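Local coordinates for photosystem II assembly protein Ycf48 (Thermosynechococcus elongatus, PDB 5OJ5) that probably assists early steps of photosystem II assembly and replacement of photodamaged D1, and binds D1 through the C-terminal prepropeptide of D1, at residues A[113-118]-A[145-150]; A[138-143]-A[155-160]; A[245-250]-A[262-267]; A[270-275]-A[283-288]. All coordinates share one frame; numbering follows the deposited sequence. Where two conformers were deposited one is given.

Overall arrangement
The four contacts lie in a seven-bladed beta-propeller and form two pairs on opposite sides of the chain's centre. Contacts 1 and 2 are neighbours, with centres about 9 Å apart. Contact 1 packs two successive blades together, and contact 2 ties the loop between them to the second strand of the later blade. Lys148 of contact 1 probably bonds through N to the Glu156 carbonyl of contact 2. Contacts 3 and 4 belong to two later blades, with centres about 10 Å apart. Pro264 of contact 3 packs on Leu285 of contact 4. The pairs stay apart: the centres of contacts 1 and 3 are about 31 Å from each other, those of contacts 1 and 4 about 24 Å.

Contact 1. Residues A[113-118]-A[145-150]; sequences WIVGEP and RLIKAL
Trp113, Val115, Ile147 and Ala149 make an apolar seam between two strands that face each other without pairing. The segment axes of strands 113-117 and 145-150 approach to 6.6 Å and run antiparallel at 170°. That is too wide for backbone bonds, and side chains fill the space. Ile147 is the central piece. Its CG1 stands anti to the backbone N (chi1 -170°), which sends the ethyl arm to Trp113. The Ile147 CD1 methyl lies 3.7 Å from Trp113 CB and also touches CE3 of the indole. The two side chains cross at about a right angle. The same CD1 methyl also meets Val115 CG1 at 3.9 Å.

Ala149 meets the other end of the indole. Its CB is 3.6 Å from Trp113 CD1 and close to NE1. Both the Ile147 and the Ala149 methyls approach the ring obliquely.

Side chains also rest on backbone. Val115 CG2 sits 4.0 Å from the carbonyl carbon of Leu146, and Ile147 CG2 lies 3.8 Å from Trp113 O. These are van der Waals contacts.

Polar support comes from strand 101-108, the partner of strand 111-117. Ser104 OG and Ser106 OG bond to the backbone N atoms of Ile147 and Ala149, linking the two blades. Met121 of strand 120-124 packs on Trp113, Val115 and Ile147, and His123 meets the indole ring. Within its own blade, strand 144-151 pairs with strand 154-159, where Arg145 and Leu146 both face Ile158 in a classic beta bulge.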
loop_
_atom_site.group_PDB
_atom_site.type_symbol
_atom_site.label_atom_id
_atom_site.label_comp_id
_atom_site.label_asym_id
_atom_site.label_seq_id
_atom_site.Cartn_x
_atom_site.Cartn_y
_atom_site.Cartn_z
ATOM N N TRP A 113 -12.572 -8.225 3.106
ATOM C CA TRP A 113 -12.642 -7.411 4.306
ATOM C C TRP A 113 -12.270 -5.979 3.953
ATOM O O TRP A 113 -11.365 -5.755 3.138
ATOM C CB TRP A 113 -11.625 -7.898 5.343
ATOM C CG TRP A 113 -11.685 -9.350 5.688
ATOM C CD1 TRP A 113 -11.220 -10.389 4.944
ATOM C CD2 TRP A 113 -12.238 -9.923 6.869
ATOM N NE1 TRP A 113 -11.436 -11.590 5.603
ATOM C CE2 TRP A 113 -12.057 -11.324 6.784
ATOM C CE3 TRP A 113 -12.837 -9.380 8.012
ATOM C CZ2 TRP A 113 -12.465 -12.191 7.808
ATOM C CZ3 TRP A 113 -13.261 -10.246 9.026
ATOM C CH2 TRP A 113 -13.055 -11.624 8.907
ATOM N N ILE A 114 -12.941 -5.022 4.578
ATOM C CA ILE A 114 -12.584 -3.600 4.491
ATOM C C ILE A 114 -12.515 -3.073 5.912
ATOM O O ILE A 114 -13.389 -3.381 6.726
ATOM C CB ILE A 114 -13.650 -2.803 3.710
ATOM C CG1 ILE A 114 -13.722 -3.287 2.255
ATOM C CG2 ILE A 114 -13.341 -1.303 3.764
ATOM C CD1 ILE A 114 -14.972 -2.787 1.525
ATOM N N VAL A 115 -11.502 -2.249 6.204
ATOM C CA VAL A 115 -11.492 -1.537 7.473
ATOM C C VAL A 115 -11.220 -0.065 7.248
ATOM O O VAL A 115 -10.618 0.350 6.254
ATOM C CB VAL A 115 -10.500 -2.126 8.497
ATOM C CG1 VAL A 115 -10.871 -3.545 8.845
ATOM C CG2 VAL A 115 -9.040 -2.048 8.002
ATOM N N GLY A 116 -11.628 0.731 8.229
ATOM C CA GLY A 116 -11.436 2.153 8.133
ATOM C C GLY A 116 -11.590 2.865 9.447
ATOM O O GLY A 116 -11.766 2.258 10.514
ATOM N N GLU A 117 -11.517 4.185 9.337
ATOM C CA GLU A 117 -11.581 5.106 10.478
ATOM C C GLU A 117 -12.604 6.200 10.190
ATOM O O GLU A 117 -12.673 6.680 9.059
ATOM C CB GLU A 117 -10.218 5.731 10.743
ATOM C CG GLU A 117 -9.655 6.505 9.640
ATOM C CD GLU A 117 -8.259 6.966 9.962
ATOM O OE1 GLU A 117 -8.118 8.135 10.374
ATOM O OE2 GLU A 117 -7.313 6.142 9.800
ATOM N N PRO A 118 -13.426 6.610 11.177
ATOM C CA PRO A 118 -13.524 6.029 12.510
ATOM C C PRO A 118 -13.900 4.550 12.415
ATOM O O PRO A 118 -14.350 4.086 11.349
ATOM C CB PRO A 118 -14.625 6.881 13.176
ATOM C CG PRO A 118 -15.431 7.344 12.072
ATOM C CD PRO A 118 -14.469 7.619 10.941
ATOM N N ARG A 145 -6.141 0.159 10.626
ATOM C CA ARG A 145 -5.286 0.665 9.569
ATOM C C ARG A 145 -5.138 -0.318 8.417
ATOM O O ARG A 145 -5.024 0.096 7.276
ATOM C CB ARG A 145 -3.891 1.021 10.176
ATOM C CG ARG A 145 -2.861 1.444 9.154
ATOM C CD ARG A 145 -3.195 2.708 8.504
ATOM N NE ARG A 145 -2.056 3.185 7.756
ATOM C CZ ARG A 145 -1.033 3.875 8.285
ATOM N NH1 ARG A 145 -1.089 4.253 9.523
ATOM N NH2 ARG A 145 -0.010 4.269 7.560
ATOM N N LEU A 146 -5.047 -1.619 8.723
ATOM C CA LEU A 146 -4.754 -2.621 7.708
ATOM C C LEU A 146 -5.524 -3.871 8.071
ATOM O O LEU A 146 -5.580 -4.251 9.245
ATOM C CB LEU A 146 -3.228 -2.905 7.684
ATOM C CG LEU A 146 -2.767 -3.968 6.693
ATOM C CD1 LEU A 146 -1.344 -3.654 6.298
ATOM C CD2 LEU A 146 -2.776 -5.369 7.275
ATOM N N ILE A 147 -6.077 -4.541 7.061
ATOM C CA ILE A 147 -6.615 -5.889 7.230
ATOM C C ILE A 147 -6.033 -6.749 6.142
ATOM O O ILE A 147 -5.824 -6.296 5.007
ATOM C CB ILE A 147 -8.159 -5.876 7.210
ATOM C CG1 ILE A 147 -8.736 -7.232 7.625
ATOM C CG2 ILE A 147 -8.735 -5.396 5.898
ATOM C CD1 ILE A 147 -9.769 -7.270 8.525
ATOM N N LYS A 148 -5.722 -7.994 6.497
ATOM C CA LYS A 148 -5.211 -8.975 5.554
ATOM C C LYS A 148 -6.078 -10.220 5.635
ATOM O O LYS A 148 -6.153 -10.863 6.696
ATOM C CB LYS A 148 -3.742 -9.293 5.843
ATOM C CG LYS A 148 -3.220 -10.382 4.930
ATOM C CD LYS A 148 -3.074 -9.900 3.487
ATOM C CE LYS A 148 -2.462 -10.874 2.563
ATOM N NZ LYS A 148 -2.424 -10.298 1.161
ATOM N N ALA A 149 -6.700 -10.568 4.513
ATOM C CA ALA A 149 -7.507 -11.779 4.425
ATOM C C ALA A 149 -6.586 -12.980 4.314
ATOM O O ALA A 149 -5.696 -13.003 3.457
ATOM C CB ALA A 149 -8.359 -11.734 3.163
ATOM N N LEU A 150 -6.800 -13.989 5.162
ATOM C CA LEU A 150 -6.023 -15.225 5.102
ATOM C C LEU A 150 -6.824 -16.368 4.509
ATOM O O LEU A 150 -6.283 -17.451 4.306
ATOM C CB LEU A 150 -5.524 -15.581 6.509
ATOM C CG LEU A 150 -4.599 -14.533 7.131
ATOM C CD1 LEU A 150 -4.332 -14.846 8.586
ATOM C CD2 LEU A 150 -3.324 -14.327 6.355
#

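Contact 2. Residues A[138-143]-A[155-160]; sequences PKLPGS and AEMITN
The flat carboxamide of Asn160 meets Ser143 and Gly142. In one of two conformers, Ser143 OG lies over one face of the amide, 3.6 Å from Asn160 CG. Ser143 N reaches Asn160 OD1 from above that same face, and this hydrogen bond is weak, with an N-H...O angle of 131°. Gly142 CA comes in beyond the oxygen, 3.1 Å from Asn160 OD1, an approach possible because no side chain stands there.

Two firmer bonds grip the backbone. Asn160 N donates to Ser143 O at 2.8 Å. The Thr159 hydroxyl donates to Pro141 O, also 2.8 Å from OG1, and it meets the carbonyl nearly head on, at a C=O...O angle of 168°. A chi1 of 76° sets OG1 between the backbone N and the carbonyl carbon of its own residue, which turns CG2 toward Leu140. Thr159 OG1 is also bonded to Ala163 N, so the loop beyond the strand shares the same hydroxyl.

The apolar part is small. In one conformer of Leu140, its CD1 meets Thr159 CG2 tip to tip at 3.6 Å. Tyr165 of strand 164-167 packs on Leu140 and Pro141.

Segment 138-143 is the connection from strand 132-133, the last of one blade, to strand 144-151, the first of the next. The Asn160 N to Ser143 O bond continues the pairing of strands 144-151 and 154-159 by one step. This is the link between successive blades of the seven-bladed beta-propeller.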
loop_
_atom_site.group_PDB
_atom_site.type_symbol
_atom_site.label_atom_id
_atom_site.label_comp_id
_atom_site.label_asym_id
_atom_site.label_seq_id
_atom_site.Cartn_x
_atom_site.Cartn_y
_atom_site.Cartn_z
ATOM N N PRO A 138 -15.155 -1.682 21.236
ATOM C CA PRO A 138 -14.738 -0.291 21.469
ATOM C C PRO A 138 -13.404 -0.181 22.177
ATOM O O PRO A 138 -12.827 0.907 22.184
ATOM C CB PRO A 138 -15.884 0.295 22.307
ATOM C CG PRO A 138 -16.464 -0.880 22.997
ATOM C CD PRO A 138 -16.420 -1.990 21.938
ATOM N N LYS A 139 -12.899 -1.258 22.790
ATOM C CA LYS A 139 -11.606 -1.239 23.457
ATOM C C LYS A 139 -10.405 -1.471 22.527
ATOM O O LYS A 139 -9.244 -1.453 22.978
ATOM C CB LYS A 139 -11.666 -2.173 24.640
ATOM C CG LYS A 139 -12.829 -1.750 25.584
ATOM C CD LYS A 139 -12.849 -2.530 26.882
ATOM C CE LYS A 139 -12.939 -4.027 26.595
ATOM N NZ LYS A 139 -14.107 -4.415 25.723
ATOM N N LEU A 140 -10.649 -1.640 21.240
ATOM C CA LEU A 140 -9.585 -1.626 20.248
ATOM C C LEU A 140 -8.729 -0.371 20.426
ATOM O O LEU A 140 -9.265 0.746 20.379
ATOM C CB LEU A 140 -10.250 -1.567 18.869
ATOM C CG LEU A 140 -9.353 -1.707 17.646
ATOM C CD1 LEU A 140 -8.779 -3.091 17.632
ATOM C CD2 LEU A 140 -10.106 -1.437 16.366
ATOM N N PRO A 141 -7.384 -0.490 20.584
ATOM C CA PRO A 141 -6.567 0.726 20.722
ATOM C C PRO A 141 -6.263 1.295 19.349
ATOM O O PRO A 141 -5.528 0.685 18.557
ATOM C CB PRO A 141 -5.297 0.224 21.412
ATOM C CG PRO A 141 -5.451 -1.246 21.613
ATOM C CD PRO A 141 -6.634 -1.709 20.854
ATOM N N GLY A 142 -6.812 2.486 19.066
ATOM C CA GLY A 142 -6.689 3.111 17.775
ATOM C C GLY A 142 -7.694 2.520 16.801
ATOM O O GLY A 142 -8.365 1.525 17.080
ATOM N N SER A 143 -7.720 3.060 15.667
ATOM C CA SER A 143 -8.632 2.643 14.627
ATOM C C SER A 143 -7.945 1.687 13.676
ATOM O O SER A 143 -6.719 1.698 13.532
ATOM C CB SER A 143 -9.091 3.860 13.829
ATOM O OG SER A 143 -7.970 4.682 13.568
ATOM N N ALA A 155 -8.302 -13.775 9.363
ATOM C CA ALA A 155 -7.786 -12.481 8.915
ATOM C C ALA A 155 -6.937 -11.901 10.033
ATOM O O ALA A 155 -7.090 -12.257 11.207
ATOM C CB ALA A 155 -8.904 -11.516 8.562
ATOM N N GLU A 156 -6.050 -10.987 9.667
ATOM C CA GLU A 156 -5.286 -10.213 10.637
ATOM C C GLU A 156 -5.513 -8.741 10.423
ATOM O O GLU A 156 -5.660 -8.282 9.306
ATOM C CB GLU A 156 -3.865 -10.535 10.579
ATOM C CG GLU A 156 -3.175 -10.509 9.379
ATOM C CD GLU A 156 -1.853 -11.275 9.516
ATOM O OE1 GLU A 156 -0.856 -10.775 8.997
ATOM O OE2 GLU A 156 -1.766 -12.355 10.169
ATOM N N MET A 157 -5.550 -8.009 11.531
ATOM C CA MET A 157 -5.819 -6.582 11.538
ATOM C C MET A 157 -4.759 -5.856 12.359
ATOM O O MET A 157 -4.350 -6.332 13.424
ATOM C CB MET A 157 -7.225 -6.357 12.174
ATOM C CG MET A 157 -7.565 -4.868 12.308
ATOM S SD MET A 157 -9.222 -4.480 12.792
ATOM C CE MET A 157 -9.389 -5.411 14.327
ATOM N N ILE A 158 -4.339 -4.703 11.869
ATOM C CA ILE A 158 -3.416 -3.846 12.607
ATOM C C ILE A 158 -4.076 -2.490 12.753
ATOM O O ILE A 158 -4.616 -1.941 11.775
ATOM C CB ILE A 158 -2.043 -3.721 11.910
ATOM C CG1 ILE A 158 -1.484 -5.132 11.736
ATOM C CG2 ILE A 158 -1.095 -2.871 12.769
ATOM C CD1 ILE A 158 -0.013 -5.185 11.357
ATOM N N THR A 159 -3.999 -1.917 13.965
ATOM C CA THR A 159 -4.528 -0.572 14.172
ATOM C C THR A 159 -3.512 0.484 13.824
ATOM O O THR A 159 -2.339 0.209 13.603
ATOM C CB THR A 159 -5.043 -0.362 15.599
ATOM O OG1 THR A 159 -3.927 -0.206 16.470
ATOM C CG2 THR A 159 -5.957 -1.508 16.064
ATOM N N ASN A 160 -3.974 1.744 13.827
ATOM C CA ASN A 160 -3.106 2.859 13.482
ATOM C C ASN A 160 -1.943 3.049 14.446
ATOM O O ASN A 160 -0.965 3.711 14.064
ATOM C CB ASN A 160 -3.899 4.149 13.309
ATOM C CG ASN A 160 -4.507 4.614 14.529
ATOM O OD1 ASN A 160 -4.830 3.873 15.416
ATOM N ND2 ASN A 160 -4.708 5.920 14.595
#

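Contact 3. Residues A[245-250]-A[262-267]; sequences GKIAFS and LSPLRR
Ile247 and Leu262 form a single antiparallel bridge that fastens a loop to the edge of a blade. Strand 246-251 is the third and outermost strand of its sheet. Segment 262-267 lies beside it as irregular chain, roughly where a fourth strand would run. The pair is of the hydrogen-bonded kind. Leu262 N donates to Ile247 O at 2.8 Å, and Ile247 N donates to Leu262 O at 3.0 Å. After the bridge the chain folds into a type I turn from Ser263 to Arg266.

Side chains add apolar packing on the face that carries Ile247 and Phe249. Ile247 CD1 packs on Pro264 CG at 3.9 Å, and Ile247 CG1 touches Leu262 CB. Leu262 CD1 lies at the edge of the Phe249 ring, in its plane, 3.9 Å from CE2.

One water joins strand and loop. It donates to Gly245 O at 2.7 Å and to Arg267 O, and accepts from Leu265 N.

Lys246 runs along the loop. Its chain is bent at chi2 (-71°) and again at chi4, which takes CD and CE past Ser263 and carries NZ to the far end of the turn. Arg267 O is 2.9 Å from Lys246 NZ, but at a poor angle. Lys246 NZ is buried and bonded to Asn268 OD1 and Gly244 O, surroundings that probably suit a positive charge.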
loop_
_atom_site.group_PDB
_atom_site.type_symbol
_atom_site.label_atom_id
_atom_site.label_comp_id
_atom_site.label_asym_id
_atom_site.label_seq_id
_atom_site.Cartn_x
_atom_site.Cartn_y
_atom_site.Cartn_z
ATOM N N GLY A 245 14.173 12.474 -1.431
ATOM C CA GLY A 245 14.302 11.725 -2.668
ATOM C C GLY A 245 15.412 10.705 -2.653
ATOM O O GLY A 245 16.041 10.470 -3.687
ATOM N N LYS A 246 15.664 10.058 -1.518
ATOM C CA LYS A 246 16.715 9.069 -1.450
ATOM C C LYS A 246 16.141 7.721 -1.022
ATOM O O LYS A 246 15.130 7.648 -0.339
ATOM C CB LYS A 246 17.821 9.521 -0.487
ATOM C CG LYS A 246 18.319 10.930 -0.688
ATOM C CD LYS A 246 19.125 11.068 -1.929
ATOM C CE LYS A 246 19.583 12.514 -2.139
ATOM N NZ LYS A 246 18.648 13.171 -3.113
ATOM N N ILE A 247 16.827 6.652 -1.419
ATOM C CA ILE A 247 16.415 5.286 -1.087
ATOM C C ILE A 247 17.622 4.453 -0.679
ATOM O O ILE A 247 18.762 4.802 -0.992
ATOM C CB ILE A 247 15.623 4.571 -2.209
ATOM C CG1 ILE A 247 16.560 4.173 -3.351
ATOM C CG2 ILE A 247 14.469 5.409 -2.671
ATOM C CD1 ILE A 247 15.870 3.393 -4.469
ATOM N N ALA A 248 17.367 3.341 0.018
ATOM C CA ALA A 248 18.414 2.377 0.342
ATOM C C ALA A 248 17.816 0.993 0.544
ATOM O O ALA A 248 16.602 0.831 0.725
ATOM C CB ALA A 248 19.215 2.797 1.590
ATOM N N PHE A 249 18.685 -0.017 0.503
ATOM C CA PHE A 249 18.310 -1.415 0.662
ATOM C C PHE A 249 19.172 -2.051 1.739
ATOM O O PHE A 249 20.366 -1.749 1.865
ATOM C CB PHE A 249 18.530 -2.187 -0.650
ATOM C CG PHE A 249 17.729 -1.647 -1.794
ATOM C CD1 PHE A 249 16.449 -2.100 -2.001
ATOM C CD2 PHE A 249 18.219 -0.653 -2.617
ATOM C CE1 PHE A 249 15.669 -1.587 -3.059
ATOM C CE2 PHE A 249 17.445 -0.142 -3.669
ATOM C CZ PHE A 249 16.163 -0.614 -3.881
ATOM N N SER A 250 18.574 -2.969 2.491
ATOM C CA SER A 250 19.310 -3.624 3.554
ATOM C C SER A 250 20.264 -4.689 2.992
ATOM O O SER A 250 20.100 -5.207 1.879
ATOM C CB SER A 250 18.347 -4.216 4.585
ATOM O OG SER A 250 17.598 -5.278 4.053
ATOM N N LEU A 262 21.019 5.972 -2.156
ATOM C CA LEU A 262 20.889 6.198 -3.587
ATOM C C LEU A 262 19.996 7.397 -3.852
ATOM O O LEU A 262 19.068 7.693 -3.092
ATOM C CB LEU A 262 20.288 4.971 -4.269
ATOM C CG LEU A 262 21.081 3.686 -4.125
ATOM C CD1 LEU A 262 20.259 2.467 -4.500
ATOM C CD2 LEU A 262 22.359 3.758 -4.962
ATOM N N SER A 263 20.305 8.108 -4.941
ATOM C CA SER A 263 19.522 9.251 -5.401
ATOM C C SER A 263 19.027 8.902 -6.792
ATOM O O SER A 263 19.704 9.178 -7.797
ATOM C CB SER A 263 20.383 10.504 -5.460
ATOM O OG SER A 263 20.994 10.708 -4.212
ATOM N N PRO A 264 17.855 8.295 -6.893
ATOM C CA PRO A 264 17.359 7.875 -8.217
ATOM C C PRO A 264 17.180 9.012 -9.215
ATOM O O PRO A 264 17.401 8.790 -10.414
ATOM C CB PRO A 264 16.027 7.202 -7.856
ATOM C CG PRO A 264 16.285 6.635 -6.509
ATOM C CD PRO A 264 17.082 7.693 -5.798
ATOM N N LEU A 265 16.789 10.212 -8.767
ATOM C CA LEU A 265 16.632 11.384 -9.632
ATOM C C LEU A 265 17.770 12.377 -9.479
ATOM O O LEU A 265 17.648 13.524 -9.928
ATOM C CB LEU A 265 15.307 12.098 -9.370
ATOM C CG LEU A 265 14.144 11.646 -10.221
ATOM C CD1 LEU A 265 12.891 12.396 -9.877
ATOM C CD2 LEU A 265 14.451 11.806 -11.689
ATOM N N ARG A 266 18.883 11.961 -8.894
ATOM C CA ARG A 266 20.055 12.833 -8.788
ATOM C C ARG A 266 19.739 14.205 -8.165
ATOM O O ARG A 266 20.372 15.212 -8.496
ATOM C CB ARG A 266 20.730 13.019 -10.155
ATOM C CG ARG A 266 21.142 11.722 -10.829
ATOM C CD ARG A 266 21.756 11.999 -12.196
ATOM N NE ARG A 266 22.829 12.994 -12.142
ATOM C CZ ARG A 266 23.220 13.746 -13.173
ATOM N NH1 ARG A 266 22.622 13.637 -14.357
ATOM N NH2 ARG A 266 24.211 14.618 -13.023
ATOM N N ARG A 267 18.745 14.291 -7.288
ATOM C CA ARG A 267 18.389 15.585 -6.712
ATOM C C ARG A 267 17.538 15.353 -5.473
ATOM O O ARG A 267 17.058 14.246 -5.228
ATOM C CB ARG A 267 17.691 16.511 -7.723
ATOM C CG ARG A 267 16.314 16.054 -8.186
ATOM C CD ARG A 267 16.030 16.574 -9.598
ATOM N NE ARG A 267 14.764 16.079 -10.132
ATOM C CZ ARG A 267 13.672 16.826 -10.292
ATOM N NH1 ARG A 267 12.562 16.291 -10.787
ATOM N NH2 ARG A 267 13.690 18.110 -9.954
HETATM O O HOH W 1 16.499 11.344 -6.183
#

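Contact 4. Residues A[270-275]-A[283-288]; sequences VGFLDL and VWLAGG
Phe272 and Leu285 pack tightly across the hairpin. Leu285 CD2 sits 3.6 Å above the Phe272 ring centroid, only 1° off the normal, a CH-pi contact. Leu285 has CG anti to its backbone N (chi1 -180°), and this carries CD2 over the ring centre. Val270 O lies on the opposite face, off toward the rim. Further along, Leu275 CD2 meets Val283 CG1 at 3.5 Å. Leu285 also packs on Pro264, Ile241 and Trp302.

The partly exposed end is looser. Val270 CG2 only brushes Gly288 O at 3.8 Å, and Leu273 CD1 rests on the Gly287 backbone. One bond, Gly288 N to Gly271 O at 3.0 Å, closes this end.

A classic beta bulge lies between the Phe272-Gly287 and Leu275-Leu285 pairs. Leu273 and Asp274 both face Ala286, and the register shifts by one. Ala286 O accepts from Leu273 N at 2.7 Å, in the carbonyl plane, and from Asp274 N at 3.2 Å, tilted from it. Ala286 N returns a bond to Asp274 O at 2.9 Å. Asp274 OD2 bonds to Ile318 N of the neighbouring blade. The doubly used carbonyl thus absorbs the extra residue without losing either N-H bond.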
loop_
_atom_site.group_PDB
_atom_site.type_symbol
_atom_site.label_atom_id
_atom_site.label_comp_id
_atom_site.label_asym_id
_atom_site.label_seq_id
_atom_site.Cartn_x
_atom_site.Cartn_y
_atom_site.Cartn_z
ATOM N N VAL A 270 12.501 16.239 -5.183
ATOM C CA VAL A 270 11.323 15.421 -5.422
ATOM C C VAL A 270 11.312 14.263 -4.439
ATOM O O VAL A 270 12.238 13.451 -4.392
ATOM C CB VAL A 270 11.217 14.956 -6.877
ATOM C CG1 VAL A 270 12.330 14.100 -7.173
ATOM C CG2 VAL A 270 9.943 14.151 -7.080
ATOM N N GLY A 271 10.252 14.161 -3.695
ATOM C CA GLY A 271 10.118 13.119 -2.732
ATOM C C GLY A 271 9.465 11.905 -3.350
ATOM O O GLY A 271 8.607 11.986 -4.240
ATOM N N PHE A 272 9.856 10.755 -2.836
ATOM C CA PHE A 272 9.223 9.516 -3.246
ATOM C C PHE A 272 8.244 9.049 -2.183
ATOM O O PHE A 272 8.387 9.343 -0.997
ATOM C CB PHE A 272 10.247 8.411 -3.550
ATOM C CG PHE A 272 11.156 8.817 -4.650
ATOM C CD1 PHE A 272 12.527 9.056 -4.421
ATOM C CD2 PHE A 272 10.655 9.021 -5.912
ATOM C CE1 PHE A 272 13.388 9.451 -5.463
ATOM C CE2 PHE A 272 11.504 9.430 -6.971
ATOM C CZ PHE A 272 12.854 9.646 -6.722
ATOM N N LEU A 273 7.261 8.261 -2.620
ATOM C CA LEU A 273 6.145 7.853 -1.781
ATOM C C LEU A 273 6.043 6.352 -1.660
ATOM O O LEU A 273 5.631 5.870 -0.614
ATOM C CB LEU A 273 4.860 8.459 -2.331
ATOM C CG LEU A 273 4.850 9.996 -2.300
ATOM C CD1 LEU A 273 3.764 10.578 -3.166
ATOM C CD2 LEU A 273 4.744 10.477 -0.869
ATOM N N ASP A 274 6.332 5.584 -2.722
ATOM C CA ASP A 274 6.210 4.135 -2.656
ATOM C C ASP A 274 7.174 3.496 -3.637
ATOM O O ASP A 274 7.616 4.124 -4.612
ATOM C CB ASP A 274 4.776 3.679 -2.965
ATOM C CG ASP A 274 4.472 2.297 -2.445
ATOM O OD1 ASP A 274 5.200 1.820 -1.536
ATOM O OD2 ASP A 274 3.442 1.730 -2.848
ATOM N N LEU A 275 7.494 2.236 -3.350
ATOM C CA LEU A 275 8.430 1.445 -4.140
ATOM C C LEU A 275 7.822 0.051 -4.229
ATOM O O LEU A 275 7.385 -0.495 -3.200
ATOM C CB LEU A 275 9.787 1.404 -3.410
ATOM C CG LEU A 275 10.936 0.685 -4.112
ATOM C CD1 LEU A 275 12.250 1.217 -3.586
ATOM C CD2 LEU A 275 10.899 -0.795 -3.879
ATOM N N VAL A 283 11.853 -2.775 -10.702
ATOM C CA VAL A 283 11.360 -2.030 -9.553
ATOM C C VAL A 283 10.802 -0.711 -10.040
ATOM O O VAL A 283 11.380 -0.073 -10.916
ATOM C CB VAL A 283 12.497 -1.725 -8.559
ATOM C CG1 VAL A 283 11.882 -1.382 -7.197
ATOM C CG2 VAL A 283 13.499 -2.890 -8.455
ATOM N N TRP A 284 9.668 -0.297 -9.469
ATOM C CA TRP A 284 9.048 0.984 -9.752
ATOM C C TRP A 284 9.069 1.838 -8.490
ATOM O O TRP A 284 8.897 1.346 -7.370
ATOM C CB TRP A 284 7.634 0.782 -10.284
ATOM C CG TRP A 284 7.631 0.224 -11.669
ATOM C CD1 TRP A 284 7.741 -1.094 -12.019
ATOM C CD2 TRP A 284 7.631 0.986 -12.885
ATOM N NE1 TRP A 284 7.764 -1.189 -13.408
ATOM C CE2 TRP A 284 7.696 0.068 -13.947
ATOM C CE3 TRP A 284 7.556 2.362 -13.160
ATOM C CZ2 TRP A 284 7.682 0.473 -15.290
ATOM C CZ3 TRP A 284 7.580 2.769 -14.493
ATOM C CH2 TRP A 284 7.616 1.819 -15.538
ATOM N N LEU A 285 9.240 3.145 -8.689
ATOM C CA LEU A 285 9.383 4.108 -7.621
ATOM C C LEU A 285 8.515 5.296 -7.975
ATOM O O LEU A 285 8.721 5.931 -9.009
ATOM C CB LEU A 285 10.869 4.483 -7.482
ATOM C CG LEU A 285 11.236 5.479 -6.413
ATOM C CD1 LEU A 285 10.964 4.953 -5.014
ATOM C CD2 LEU A 285 12.716 5.804 -6.546
ATOM N N ALA A 286 7.514 5.549 -7.136
ATOM C CA ALA A 286 6.493 6.556 -7.377
ATOM C C ALA A 286 6.653 7.698 -6.397
ATOM O O ALA A 286 6.918 7.475 -5.219
ATOM C CB ALA A 286 5.105 5.932 -7.198
ATOM N N GLY A 287 6.448 8.918 -6.870
ATOM C CA GLY A 287 6.571 10.058 -5.996
ATOM C C GLY A 287 5.684 11.210 -6.375
ATOM O O GLY A 287 4.696 11.096 -7.089
ATOM N N GLY A 288 6.052 12.353 -5.850
ATOM C CA GLY A 288 5.230 13.514 -6.019
ATOM C C GLY A 288 5.293 14.072 -7.418
ATOM O O GLY A 288 6.259 13.888 -8.166
#